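Local coordinates for protein glucosamine--fructose-6-phosphate aminotransferase [isomerizing] (Francisella tularensis subsp. tularensis, PDB 3TBF) that probably converts fructose 6-phosphate into glucosamine 6-phosphate with nitrogen from glutamine, the sugar-handling half being the two-SIS-domain part seen in this structure, at residues 26-31 with 170-175; 174-179 with 198-203; 205-210 with 340-345; 230-235 with 247-252; 236-241 with 284-289. One frame throughout, in Å; residues are numbered along the deposited sequence.

Contact 1: residues 26-31 with 170-175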
# COMPACT_ATOMS: atom_id res chain seq x y z
N SER A 26 -1.58 -29.22 0.89
CA SER A 26 -1.24 -30.38 0.09
C SER A 26 -2.31 -30.82 -0.97
O SER A 26 -1.96 -31.19 -2.08
CB SER A 26 -0.75 -31.50 0.99
OG SER A 26 -1.54 -32.58 0.80
N ASN A 27 -3.59 -30.67 -0.66
CA ASN A 27 -4.62 -30.87 -1.66
C ASN A 27 -4.53 -29.88 -2.82
O ASN A 27 -4.65 -30.25 -3.98
CB ASN A 27 -6.00 -30.85 -1.02
CG ASN A 27 -6.33 -32.17 -0.22
OD1 ASN A 27 -5.69 -33.22 -0.40
ND2 ASN A 27 -7.31 -32.09 0.66
N THR A 28 -4.23 -28.62 -2.55
CA THR A 28 -4.09 -27.67 -3.63
C THR A 28 -2.93 -28.03 -4.57
O THR A 28 -3.07 -27.93 -5.79
CB THR A 28 -3.87 -26.27 -3.09
OG1 THR A 28 -4.94 -25.97 -2.19
CG2 THR A 28 -3.86 -25.29 -4.22
N ILE A 29 -1.80 -28.42 -4.03
CA ILE A 29 -0.67 -28.79 -4.88
C ILE A 29 -0.97 -30.05 -5.73
O ILE A 29 -0.73 -30.12 -6.94
CB ILE A 29 0.57 -29.14 -4.05
CG1 ILE A 29 1.10 -27.91 -3.36
CG2 ILE A 29 1.66 -29.73 -4.91
CD1 ILE A 29 2.18 -28.20 -2.32
N LEU A 30 -1.50 -31.04 -5.05
CA LEU A 30 -1.84 -32.31 -5.66
C LEU A 30 -2.66 -32.12 -6.93
O LEU A 30 -2.43 -32.78 -7.91
CB LEU A 30 -2.58 -33.19 -4.64
CG LEU A 30 -2.20 -34.66 -4.45
CD1 LEU A 30 -2.06 -35.40 -5.81
CD2 LEU A 30 -0.92 -34.80 -3.63
N ALA A 31 -3.61 -31.21 -6.92
CA ALA A 31 -4.52 -31.07 -8.06
C ALA A 31 -3.84 -30.54 -9.33
O ALA A 31 -4.43 -30.58 -10.41
CB ALA A 31 -5.74 -30.19 -7.69
N GLN A 170 -4.35 -19.80 -1.34
CA GLN A 170 -4.17 -18.84 -2.44
C GLN A 170 -2.71 -18.60 -2.71
O GLN A 170 -2.29 -18.59 -3.86
CB GLN A 170 -4.91 -17.55 -2.19
CG GLN A 170 -6.42 -17.71 -2.32
CD GLN A 170 -7.16 -16.56 -1.64
OE1 GLN A 170 -6.54 -15.63 -1.14
NE2 GLN A 170 -8.48 -16.60 -1.67
N LEU A 171 -1.91 -18.47 -1.67
CA LEU A 171 -0.46 -18.39 -1.84
C LEU A 171 0.08 -19.60 -2.59
O LEU A 171 0.81 -19.48 -3.54
CB LEU A 171 0.22 -18.31 -0.49
CG LEU A 171 0.67 -16.96 0.16
CD1 LEU A 171 0.31 -15.71 -0.57
CD2 LEU A 171 0.23 -16.89 1.60
N VAL A 172 -0.28 -20.80 -2.17
CA VAL A 172 0.23 -21.95 -2.84
C VAL A 172 -0.18 -21.97 -4.32
O VAL A 172 0.65 -22.22 -5.19
CB VAL A 172 -0.18 -23.25 -2.11
CG1 VAL A 172 0.05 -24.47 -2.96
CG2 VAL A 172 0.61 -23.41 -0.84
N ALA A 173 -1.45 -21.68 -4.63
CA ALA A 173 -1.88 -21.64 -6.02
C ALA A 173 -1.02 -20.65 -6.81
O ALA A 173 -0.65 -20.92 -7.96
CB ALA A 173 -3.35 -21.30 -6.12
N LEU A 174 -0.73 -19.49 -6.22
CA LEU A 174 0.03 -18.46 -6.93
C LEU A 174 1.46 -18.91 -7.16
O LEU A 174 2.02 -18.56 -8.18
CB LEU A 174 -0.01 -17.13 -6.19
CG LEU A 174 -1.32 -16.32 -6.34
CD1 LEU A 174 -1.58 -15.35 -5.15
CD2 LEU A 174 -1.37 -15.56 -7.64
N ALA A 175 2.04 -19.67 -6.23
CA ALA A 175 3.38 -20.26 -6.40
C ALA A 175 3.41 -21.25 -7.54
O ALA A 175 4.38 -21.29 -8.29
CB ALA A 175 3.85 -21.01 -5.14

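Contact 2: residues 174-179 with 198-203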
# COMPACT_ATOMS: atom_id res chain seq x y z
N LEU A 174 -0.73 -19.49 -6.22
CA LEU A 174 0.03 -18.46 -6.93
C LEU A 174 1.46 -18.91 -7.16
O LEU A 174 2.02 -18.56 -8.18
CB LEU A 174 -0.01 -17.13 -6.19
CG LEU A 174 -1.32 -16.32 -6.34
CD1 LEU A 174 -1.58 -15.35 -5.15
CD2 LEU A 174 -1.37 -15.56 -7.64
N ALA A 175 2.04 -19.67 -6.23
CA ALA A 175 3.38 -20.26 -6.40
C ALA A 175 3.41 -21.25 -7.54
O ALA A 175 4.38 -21.29 -8.29
CB ALA A 175 3.85 -21.01 -5.14
N ILE A 176 2.37 -22.07 -7.64
CA ILE A 176 2.28 -23.05 -8.71
C ILE A 176 2.15 -22.34 -10.07
O ILE A 176 2.86 -22.66 -10.99
CB ILE A 176 1.08 -24.00 -8.49
CG1 ILE A 176 1.40 -24.97 -7.37
CG2 ILE A 176 0.69 -24.75 -9.78
CD1 ILE A 176 0.14 -25.60 -6.81
N PHE A 177 1.23 -21.40 -10.18
CA PHE A 177 1.13 -20.50 -11.32
C PHE A 177 2.48 -19.84 -11.69
O PHE A 177 2.85 -19.79 -12.86
CB PHE A 177 0.06 -19.42 -11.01
CG PHE A 177 0.01 -18.31 -12.01
CD1 PHE A 177 -0.42 -18.56 -13.28
CD2 PHE A 177 0.37 -17.04 -11.67
CE1 PHE A 177 -0.47 -17.55 -14.23
CE2 PHE A 177 0.32 -16.02 -12.61
CZ PHE A 177 -0.11 -16.29 -13.89
N THR A 178 3.22 -19.35 -10.71
CA THR A 178 4.53 -18.80 -11.00
C THR A 178 5.37 -19.81 -11.73
O THR A 178 5.99 -19.45 -12.73
CB THR A 178 5.27 -18.36 -9.75
OG1 THR A 178 4.58 -17.25 -9.18
CG2 THR A 178 6.65 -17.91 -10.04
N LEU A 179 5.40 -21.06 -11.27
CA LEU A 179 6.28 -22.06 -11.90
C LEU A 179 5.76 -22.50 -13.29
O LEU A 179 6.53 -22.69 -14.23
CB LEU A 179 6.52 -23.25 -10.99
CG LEU A 179 7.15 -22.92 -9.63
CD1 LEU A 179 7.19 -24.15 -8.69
CD2 LEU A 179 8.54 -22.39 -9.75
N GLU A 198 9.72 -29.23 -5.43
CA GLU A 198 9.97 -29.98 -4.19
C GLU A 198 9.82 -29.11 -2.98
O GLU A 198 9.36 -29.56 -1.96
CB GLU A 198 11.36 -30.68 -4.16
CG GLU A 198 11.46 -31.87 -5.15
CD GLU A 198 10.40 -33.05 -4.91
OE1 GLU A 198 10.50 -33.74 -3.85
OE2 GLU A 198 9.51 -33.32 -5.79
N GLU A 199 10.22 -27.85 -3.08
CA GLU A 199 10.03 -26.96 -1.99
C GLU A 199 8.53 -26.75 -1.67
O GLU A 199 8.16 -26.65 -0.52
CB GLU A 199 10.74 -25.63 -2.30
CG GLU A 199 10.37 -24.51 -1.36
CD GLU A 199 11.21 -23.20 -1.56
OE1 GLU A 199 12.04 -23.08 -2.53
OE2 GLU A 199 10.98 -22.29 -0.73
N LEU A 200 7.68 -26.65 -2.69
CA LEU A 200 6.24 -26.53 -2.47
C LEU A 200 5.75 -27.80 -1.78
O LEU A 200 4.99 -27.72 -0.83
CB LEU A 200 5.46 -26.30 -3.77
CG LEU A 200 5.70 -24.97 -4.51
CD1 LEU A 200 4.73 -24.76 -5.73
CD2 LEU A 200 5.68 -23.72 -3.57
N LYS A 201 6.19 -28.97 -2.22
CA LYS A 201 5.76 -30.20 -1.54
C LYS A 201 6.15 -30.30 -0.04
O LYS A 201 5.47 -30.95 0.76
CB LYS A 201 6.25 -31.41 -2.26
CG LYS A 201 5.64 -31.58 -3.60
CD LYS A 201 6.17 -32.83 -4.18
CE LYS A 201 5.76 -33.03 -5.60
NZ LYS A 201 6.78 -33.92 -6.26
N ASN A 202 7.21 -29.59 0.33
CA ASN A 202 7.73 -29.69 1.67
C ASN A 202 6.98 -28.77 2.58
O ASN A 202 7.22 -28.81 3.79
CB ASN A 202 9.23 -29.34 1.71
CG ASN A 202 10.11 -30.35 0.94
OD1 ASN A 202 9.72 -31.51 0.67
ND2 ASN A 202 11.31 -29.90 0.58
N ILE A 203 6.10 -27.94 2.05
CA ILE A 203 5.36 -27.03 2.89
C ILE A 203 4.53 -27.71 3.98
O ILE A 203 4.37 -27.19 5.08
CB ILE A 203 4.43 -26.04 2.07
CG1 ILE A 203 5.28 -25.07 1.24
CG2 ILE A 203 3.61 -25.22 3.03
CD1 ILE A 203 4.51 -24.07 0.34

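Contact 3: residues 205-210 with 340-345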
# COMPACT_ATOMS: atom_id res chain seq x y z
N ALA A 205 4.94 -30.41 5.89
CA ALA A 205 5.69 -30.68 7.11
C ALA A 205 6.05 -29.39 7.85
O ALA A 205 6.02 -29.32 9.07
CB ALA A 205 6.97 -31.49 6.79
N LEU A 206 6.39 -28.36 7.10
CA LEU A 206 6.84 -27.13 7.74
C LEU A 206 5.63 -26.43 8.41
O LEU A 206 5.74 -25.83 9.49
CB LEU A 206 7.51 -26.29 6.71
CG LEU A 206 8.74 -26.94 6.07
CD1 LEU A 206 9.29 -25.97 5.02
CD2 LEU A 206 9.83 -27.31 7.09
N VAL A 207 4.46 -26.56 7.80
CA VAL A 207 3.27 -25.95 8.36
C VAL A 207 2.91 -26.67 9.64
O VAL A 207 2.56 -26.06 10.64
CB VAL A 207 2.13 -25.95 7.33
CG1 VAL A 207 0.77 -25.67 8.00
CG2 VAL A 207 2.43 -24.92 6.19
N MSE A 208 3.03 -27.98 9.61
CA MSE A 208 2.76 -28.76 10.80
C MSE A 208 3.68 -28.38 11.96
O MSE A 208 3.21 -28.21 13.08
CB MSE A 208 2.86 -30.23 10.45
CG MSE A 208 2.54 -31.13 11.60
SE MSE A 208 0.62 -31.08 12.03
CE MSE A 208 -0.30 -31.97 10.48
N GLY A 209 4.97 -28.21 11.67
CA GLY A 209 5.94 -27.67 12.65
C GLY A 209 5.51 -26.33 13.22
O GLY A 209 5.70 -26.04 14.42
N ALA A 210 4.97 -25.50 12.34
CA ALA A 210 4.57 -24.14 12.70
C ALA A 210 3.44 -24.26 13.73
O ALA A 210 3.44 -23.55 14.71
CB ALA A 210 4.11 -23.37 11.47
N PHE A 340 5.31 -18.76 7.80
CA PHE A 340 5.35 -17.72 8.79
C PHE A 340 3.96 -17.16 9.02
O PHE A 340 3.78 -16.48 10.03
CB PHE A 340 6.28 -16.62 8.37
CG PHE A 340 7.68 -16.87 8.74
CD1 PHE A 340 8.02 -17.00 10.08
CD2 PHE A 340 8.66 -16.90 7.78
CE1 PHE A 340 9.33 -17.20 10.45
CE2 PHE A 340 9.95 -17.11 8.14
CZ PHE A 340 10.30 -17.27 9.48
N THR A 341 3.01 -17.40 8.09
CA THR A 341 1.63 -16.97 8.29
C THR A 341 0.96 -17.66 9.46
O THR A 341 0.18 -17.04 10.19
CB THR A 341 0.75 -17.19 7.02
OG1 THR A 341 1.24 -16.36 5.98
CG2 THR A 341 -0.65 -16.71 7.21
N ILE A 342 1.30 -18.93 9.69
CA ILE A 342 0.61 -19.73 10.66
C ILE A 342 0.67 -19.15 12.10
O ILE A 342 -0.34 -19.07 12.77
CB ILE A 342 1.13 -21.16 10.64
CG1 ILE A 342 1.06 -21.81 9.23
CG2 ILE A 342 0.40 -22.00 11.63
CD1 ILE A 342 -0.23 -21.71 8.41
N PRO A 343 1.86 -18.79 12.59
CA PRO A 343 1.98 -18.24 13.89
C PRO A 343 1.17 -16.98 14.04
O PRO A 343 0.67 -16.69 15.12
CB PRO A 343 3.49 -17.85 13.99
CG PRO A 343 4.20 -18.52 12.90
CD PRO A 343 3.18 -19.16 12.01
N LEU A 344 1.07 -16.20 12.96
CA LEU A 344 0.38 -14.97 13.02
C LEU A 344 -1.11 -15.28 13.11
O LEU A 344 -1.87 -14.57 13.77
CB LEU A 344 0.74 -14.13 11.81
CG LEU A 344 2.24 -13.82 11.60
CD1 LEU A 344 2.46 -12.80 10.45
CD2 LEU A 344 2.87 -13.28 12.89
N GLN A 345 -1.56 -16.36 12.48
CA GLN A 345 -2.99 -16.70 12.58
C GLN A 345 -3.26 -17.15 13.98
O GLN A 345 -4.28 -16.80 14.54
CB GLN A 345 -3.41 -17.80 11.63
CG GLN A 345 -3.10 -17.54 10.22
CD GLN A 345 -3.21 -18.78 9.37
OE1 GLN A 345 -2.85 -19.90 9.78
NE2 GLN A 345 -3.75 -18.60 8.17

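Contact 4: residues 230-235 with 247-252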
# COMPACT_ATOMS: atom_id res chain seq x y z
N THR A 230 -0.80 -2.55 17.99
CA THR A 230 0.31 -3.39 17.68
C THR A 230 0.88 -3.00 16.32
O THR A 230 0.15 -2.68 15.37
CB THR A 230 -0.11 -4.87 17.58
OG1 THR A 230 -0.63 -5.33 18.85
CG2 THR A 230 1.10 -5.73 17.15
N ILE A 231 2.19 -3.11 16.22
CA ILE A 231 2.86 -2.97 14.97
C ILE A 231 3.45 -4.28 14.45
O ILE A 231 4.11 -5.02 15.18
CB ILE A 231 3.98 -2.01 15.15
CG1 ILE A 231 3.37 -0.68 15.62
CG2 ILE A 231 4.80 -1.90 13.85
CD1 ILE A 231 4.09 0.50 15.13
N PHE A 232 3.20 -4.55 13.17
CA PHE A 232 3.72 -5.71 12.48
C PHE A 232 4.80 -5.22 11.50
O PHE A 232 4.64 -4.17 10.88
CB PHE A 232 2.64 -6.44 11.72
CG PHE A 232 1.77 -7.30 12.58
CD1 PHE A 232 0.87 -6.75 13.46
CD2 PHE A 232 1.80 -8.67 12.47
CE1 PHE A 232 0.04 -7.54 14.25
CE2 PHE A 232 0.99 -9.48 13.28
CZ PHE A 232 0.12 -8.92 14.18
N LEU A 233 5.87 -6.01 11.38
CA LEU A 233 7.00 -5.66 10.56
C LEU A 233 7.46 -6.81 9.66
O LEU A 233 7.52 -7.96 10.09
CB LEU A 233 8.21 -5.27 11.44
CG LEU A 233 8.10 -4.00 12.27
CD1 LEU A 233 9.43 -3.78 13.00
CD2 LEU A 233 7.69 -2.78 11.46
N GLY A 234 7.82 -6.48 8.43
CA GLY A 234 8.40 -7.46 7.51
C GLY A 234 8.99 -6.72 6.33
O GLY A 234 8.63 -5.58 6.08
N ARG A 235 9.87 -7.38 5.60
CA ARG A 235 10.54 -6.82 4.46
C ARG A 235 10.38 -7.77 3.30
O ARG A 235 10.45 -8.98 3.48
CB ARG A 235 12.03 -6.74 4.75
CG ARG A 235 12.52 -5.36 5.16
CD ARG A 235 14.04 -5.33 5.11
NE ARG A 235 14.59 -4.05 5.48
CZ ARG A 235 14.91 -3.08 4.63
NH1 ARG A 235 14.74 -3.20 3.31
NH2 ARG A 235 15.40 -1.96 5.13
N LEU A 247 -3.93 -7.63 9.65
CA LEU A 247 -5.33 -7.71 9.29
C LEU A 247 -6.04 -8.71 10.16
O LEU A 247 -7.13 -8.45 10.62
CB LEU A 247 -5.46 -8.12 7.82
CG LEU A 247 -6.87 -8.39 7.32
CD1 LEU A 247 -7.66 -7.03 7.47
CD2 LEU A 247 -6.86 -8.93 5.87
N LYS A 248 -5.45 -9.89 10.40
CA LYS A 248 -6.16 -10.87 11.28
C LYS A 248 -6.33 -10.31 12.70
O LYS A 248 -7.39 -10.44 13.29
CB LYS A 248 -5.49 -12.23 11.41
CG LYS A 248 -5.08 -12.98 10.14
CD LYS A 248 -6.20 -13.53 9.34
CE LYS A 248 -6.82 -12.50 8.39
NZ LYS A 248 -7.17 -13.15 7.07
N LEU A 249 -5.28 -9.74 13.26
CA LEU A 249 -5.37 -9.27 14.63
C LEU A 249 -6.44 -8.23 14.77
O LEU A 249 -7.24 -8.27 15.69
CB LEU A 249 -4.03 -8.71 15.10
CG LEU A 249 -3.96 -8.40 16.59
CD1 LEU A 249 -4.24 -9.63 17.32
CD2 LEU A 249 -2.59 -7.81 16.97
N LYS A 250 -6.47 -7.30 13.83
CA LYS A 250 -7.41 -6.21 13.83
C LYS A 250 -8.84 -6.75 13.68
O LYS A 250 -9.74 -6.40 14.45
CB LYS A 250 -7.02 -5.30 12.65
CG LYS A 250 -7.80 -4.07 12.41
CD LYS A 250 -7.09 -3.11 11.43
CE LYS A 250 -6.37 -3.83 10.26
NZ LYS A 250 -5.86 -2.88 9.21
N GLU A 251 -9.01 -7.64 12.72
CA GLU A 251 -10.30 -8.17 12.29
C GLU A 251 -11.02 -8.93 13.37
O GLU A 251 -12.23 -8.92 13.39
CB GLU A 251 -10.09 -9.14 11.10
CG GLU A 251 -11.24 -9.33 10.09
CD GLU A 251 -10.78 -10.06 8.77
OE1 GLU A 251 -9.67 -10.66 8.72
OE2 GLU A 251 -11.52 -10.04 7.76
N ILE A 252 -10.29 -9.64 14.25
CA ILE A 252 -10.94 -10.42 15.29
C ILE A 252 -10.64 -10.07 16.74
O ILE A 252 -11.42 -10.46 17.62
CB ILE A 252 -10.72 -11.93 15.08
CG1 ILE A 252 -9.32 -12.36 15.52
CG2 ILE A 252 -11.02 -12.32 13.62
CD1 ILE A 252 -9.00 -13.84 15.10

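Contact 5: residues 236-241 with 284-289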
# COMPACT_ATOMS: atom_id res chain seq x y z
N GLY A 236 10.32 -7.24 2.10
CA GLY A 236 10.29 -8.13 0.92
C GLY A 236 8.98 -8.91 0.86
O GLY A 236 7.89 -8.38 1.17
N LEU A 237 9.08 -10.18 0.47
CA LEU A 237 7.97 -11.10 0.53
C LEU A 237 7.20 -11.05 1.86
O LEU A 237 6.03 -11.35 1.87
CB LEU A 237 8.52 -12.52 0.45
CG LEU A 237 8.65 -13.15 -0.93
CD1 LEU A 237 9.66 -14.39 -0.94
CD2 LEU A 237 7.23 -13.52 -1.31
N TYR A 238 7.85 -10.72 2.98
CA TYR A 238 7.25 -10.89 4.31
C TYR A 238 6.53 -9.63 4.76
O TYR A 238 5.86 -9.62 5.81
CB TYR A 238 8.33 -11.34 5.33
CG TYR A 238 9.04 -12.53 4.76
CD1 TYR A 238 8.51 -13.79 4.91
CD2 TYR A 238 10.18 -12.40 3.99
CE1 TYR A 238 9.09 -14.90 4.30
CE2 TYR A 238 10.80 -13.51 3.39
CZ TYR A 238 10.23 -14.75 3.54
OH TYR A 238 10.78 -15.86 2.96
N TYR A 239 6.65 -8.57 3.96
CA TYR A 239 5.90 -7.37 4.22
C TYR A 239 4.42 -7.68 4.07
O TYR A 239 3.68 -7.52 5.04
CB TYR A 239 6.41 -6.13 3.41
CG TYR A 239 5.47 -4.93 3.42
CD1 TYR A 239 4.87 -4.49 4.59
CD2 TYR A 239 5.16 -4.25 2.24
CE1 TYR A 239 3.97 -3.40 4.61
CE2 TYR A 239 4.26 -3.15 2.24
CZ TYR A 239 3.66 -2.74 3.43
OH TYR A 239 2.79 -1.67 3.44
N PRO A 240 3.99 -8.20 2.91
CA PRO A 240 2.58 -8.58 2.80
C PRO A 240 2.17 -9.62 3.81
O PRO A 240 0.98 -9.71 4.18
CB PRO A 240 2.46 -9.13 1.38
CG PRO A 240 3.66 -8.70 0.61
CD PRO A 240 4.73 -8.29 1.63
N ILE A 241 3.08 -10.49 4.23
CA ILE A 241 2.74 -11.46 5.25
C ILE A 241 2.46 -10.73 6.57
O ILE A 241 1.52 -11.08 7.30
CB ILE A 241 3.85 -12.52 5.40
CG1 ILE A 241 3.95 -13.37 4.11
CG2 ILE A 241 3.70 -13.42 6.69
CD1 ILE A 241 2.69 -13.93 3.63
N PRO A 284 13.06 -13.90 8.55
CA PRO A 284 13.39 -15.06 7.76
C PRO A 284 14.89 -15.26 7.45
O PRO A 284 15.74 -14.39 7.68
CB PRO A 284 12.67 -14.78 6.46
CG PRO A 284 12.83 -13.31 6.29
CD PRO A 284 12.68 -12.76 7.69
N ASN A 285 15.18 -16.41 6.86
CA ASN A 285 16.54 -16.76 6.45
C ASN A 285 16.80 -16.35 5.01
O ASN A 285 16.70 -17.17 4.10
CB ASN A 285 16.73 -18.28 6.56
CG ASN A 285 18.14 -18.71 6.19
OD1 ASN A 285 19.11 -18.01 6.46
ND2 ASN A 285 18.24 -19.87 5.56
N ASP A 286 17.13 -15.09 4.83
CA ASP A 286 17.28 -14.53 3.48
C ASP A 286 18.36 -13.45 3.45
O ASP A 286 19.04 -13.20 4.46
CB ASP A 286 15.94 -13.99 2.95
CG ASP A 286 15.48 -12.70 3.65
OD1 ASP A 286 16.17 -12.17 4.56
OD2 ASP A 286 14.38 -12.22 3.27
N GLU A 287 18.50 -12.84 2.28
CA GLU A 287 19.56 -11.86 2.02
C GLU A 287 19.50 -10.62 2.91
O GLU A 287 20.49 -9.95 3.05
CB GLU A 287 19.53 -11.37 0.55
CG GLU A 287 19.59 -12.49 -0.49
CD GLU A 287 18.20 -13.15 -0.74
OE1 GLU A 287 17.26 -12.41 -1.18
OE2 GLU A 287 18.05 -14.39 -0.50
N LEU A 288 18.36 -10.34 3.54
CA LEU A 288 18.12 -9.02 4.17
C LEU A 288 18.12 -9.03 5.69
O LEU A 288 17.56 -8.14 6.34
CB LEU A 288 16.78 -8.48 3.68
CG LEU A 288 16.60 -8.55 2.15
CD1 LEU A 288 15.14 -8.27 1.73
CD2 LEU A 288 17.61 -7.59 1.46
N LEU A 289 18.76 -10.06 6.24
CA LEU A 289 18.73 -10.29 7.66
C LEU A 289 19.34 -9.12 8.36
O LEU A 289 18.73 -8.53 9.27
CB LEU A 289 19.49 -11.58 7.99
CG LEU A 289 19.68 -11.90 9.47
CD1 LEU A 289 18.32 -12.00 10.23
CD2 LEU A 289 20.55 -13.21 9.56

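Contact 1: residues 26-31 with 170-175
Thr28 and Ile29 on helix 21-30 face Val172 and Ala173 on helix 165-184, the axes of the two short segments approaching to 9.4 Å and running in nearly the same direction, 26° apart. This is helix-helix packing against a helix of an alpha/beta domain: helix 165-184 belongs to the first SIS domain, and helix 21-30, from the start of the chain, lies along it. The closest backbones are those of Thr28 and Ala173, whose CA atoms are 6.9 Å apart, a spacing that the small alanine helps to permit.

Val172 is the side chain that meets both partners. Its CG1 stands anti to the backbone N (chi1 166°), and this branch is the one presented to the other helix. Thr28 CG2 lies 4.2 Å from Val172 CG1 and 4.4 Å from Ala173 CB. Thr28 turns this methyl inward while its hydroxyl is occupied elsewhere: OG1 is hydrogen-bonded to the carbonyl O of Ala24 one turn back in its own helix and to the backbone N of Lys154. The seam between the segments is thus apolar, although one of its residues is polar. Ile29 passes Val172 at about a right angle, and there the packing is closest, with Ile29 CG1 resting 3.6 Å from Val172 CG1.

Contact 2: residues 174-179 with 198-203
Leu200 of helix 190-201 points its forked end at Ala175, Ile176 and Leu179 of helix 165-184, and its two methyls are used unequally. The two helices follow each other in the chain and run roughly antiparallel here, an apolar helix-helix pairing beside the first SIS domain. Leu200 CD2 sits 3.6 Å from Ala175 CB. The other methyl is shared among all three partners. Ile176 comes to it obliquely with the side of its chain, CG1 of Ile176 lying 3.7 Å from CD1 of Leu200, whereas Leu179 meets it tip to tip, its CD1 3.9 Å from Leu200 CD1. The extended leucine (chi2 -173°) brings its methyls onto Ala175 while the backbones stay well apart, the CA atoms of Ala175 and Leu200 being 7.9 Å from each other. Phe334 packs on both Ala175 and Leu200.

Polar groups serve each helix separately. Thr178 OG1 donates to Leu174 O at 3.0 Å, and Thr178 N reaches the same oxygen from the opposite face of the carbonyl plane, so one acceptor is gripped twice. On helix 190-201, Lys201 NZ forms a salt bridge with Glu198 OE2 at 2.8 Å, on the syn side of the carboxylate, and also bonds to Gly36 O. Glu199 OE2 accepts from the backbone N of Phe334 and of Ser335, an environment that would probably favour its charged form. With charge kept to the flanks, cohesion between these two segments rests on dispersion and on the exclusion of water from buried aliphatic groups.

Contact 3: residues 205-210 with 340-345
Ile342 holds CG1 beside its backbone N (chi1 -55°) and then bends again at chi2 -48°, a doubly turned shape that lays both CG1 and CD1 against Val207; Val207 in turn presents CG1, anti to its own N. These rotations build a helix-helix interface: helix 203-211 packs on helix 335-355, the closing helix of the second SIS domain, with the short segments running in roughly the same direction at 28° and their axes 8.9 Å apart.

The two branched side chains cross at about a right angle, and Val207 CG1 is equally far, 4.1 Å, from CG1 and from CD1 of Ile342. One turn further on, Ala210 takes the tighter place. The CA atoms of Ala210 and Ile342 are 6.3 Å apart. That is near enough for Ala210 CB to approach the branch point itself, Ile342 CB, at 3.8 Å. Ala210 thus covers CB and CG2 of Ile342, Val207 its CG1-CD1 branch.

Val207 also rests on Pro22 and Val338, Ala210 on Val339, and Ile342 on Gln21. Helix 335-355 is kinked at Pro343, whose nitrogen carries no hydrogen and makes no bond to the turn before. The pyrrolidine ring still joins the interface through CD, the ring carbon bonded to that nitrogen, with Pro343 CD 4.3 Å from Ala210 CB.

Contact 4: residues 230-235 with 247-252
Apolar packing joins the segments through one methyl: CD2 of Leu249 is placed between Thr230 and Phe232, alternate residues of strand 229-234 whose side chains point to the same side of the sheet. With CG anti to the backbone N (chi1 -171°), Leu249 extends toward the strand. Its CD2 meets the Phe232 ring at the edge and in its plane, 3.8 Å from CE1, so the ring is touched by its rim. Thr230 is crossed at about a right angle, Leu249 CD2 lying 3.7 Å from OG1 and 3.9 Å from CB, in van der Waals contact. Val351 of helix 335-355 also packs on Leu249.

Charged interactions do not cross to the strand. Lys248 NZ forms a salt bridge with Glu244 OE2, hydrogen-bonds to Ser163 O and Thr64 OG1, and also makes a long salt bridge with Glu251 OE1. Lys250 NZ bonds to Tyr260 OH of the second subunit, bringing this helix into the dimer interface.

Strand 229-234, helix 238-253 and strand 256-261 form a beta-alpha-beta crossover, and a helical leucine covering the strand that precedes it is the packing expected of the Rossmann-like SIS fold.

Contact 5: residues 236-241 with 284-289
Tyr238 lays its ring against Pro284 where two loops leave the parallel sheet of the second SIS domain: one follows strand 229-234, the other strand 278-283. These neighbouring strands send their next helices to opposite sides of the sheet, so the contact sits at the topological switch point of a Rossmann-like fold.

From CB, the tyrosine sets CG beside its backbone N (chi1 -52°), which carries the ring to the proline. Tyr238 CG is still at the margin, 4.2 Å from Pro284 CG. Along one side the approach tightens: Tyr238 CD2 lies 3.6 Å from Pro284 CG, and Tyr238 CE2 is 3.5 Å from Pro284 CG. Tyr238 CE2 also has the carboxylate oxygen Asp286 OD2 at 3.8 Å, reached obliquely, with ring and carboxylate planes 68° apart. CE1 only grazes Pro284 CB. Further out, CZ has Pro284 CB as its nearest partner, and the hydroxyl OH passes the same CB at 4.1 Å. Pro284 CG makes a CH-pi contact, 3.9 Å from the centroid of the Tyr238 ring, over the face but shifted toward its rim.

The carboxylate is held by its own loop. Asp286 OD1 accepts from Leu288 N, which comes from well above the carboxylate plane, and this closes an Asx turn just ahead of helix 289-301. The second subunit also reaches this corner, its Glu91 OE2 bonding to Gly236 N. On the side of the ring away from the proline, Leu237 CB rests 3.8 Å above the plane, so the aromatic group lies between Pro284 and its own sequence neighbour.

Contacts 1 and 2 share helix 165-184 of the first SIS domain, their centres 7 Å apart, and they touch where Ile29 meets Ile176 and Leu200; helices 21-30 and 190-201 thus pack on one support. Helix 203-211 follows directly and carries the chain to contact 3, its centre about 16 Å from the centres of both, on the last helix of the second SIS domain. Contacts 4 and 5 fall within the stretch that contact 3 spans, share helix 238-253, and each touches contact 3, through Phe232 and Leu344 and through Tyr238 and Phe340. The first domain's packing is linked through helices to a second domain whose helix 238-253 and sheet-end loops also meet the other subunit.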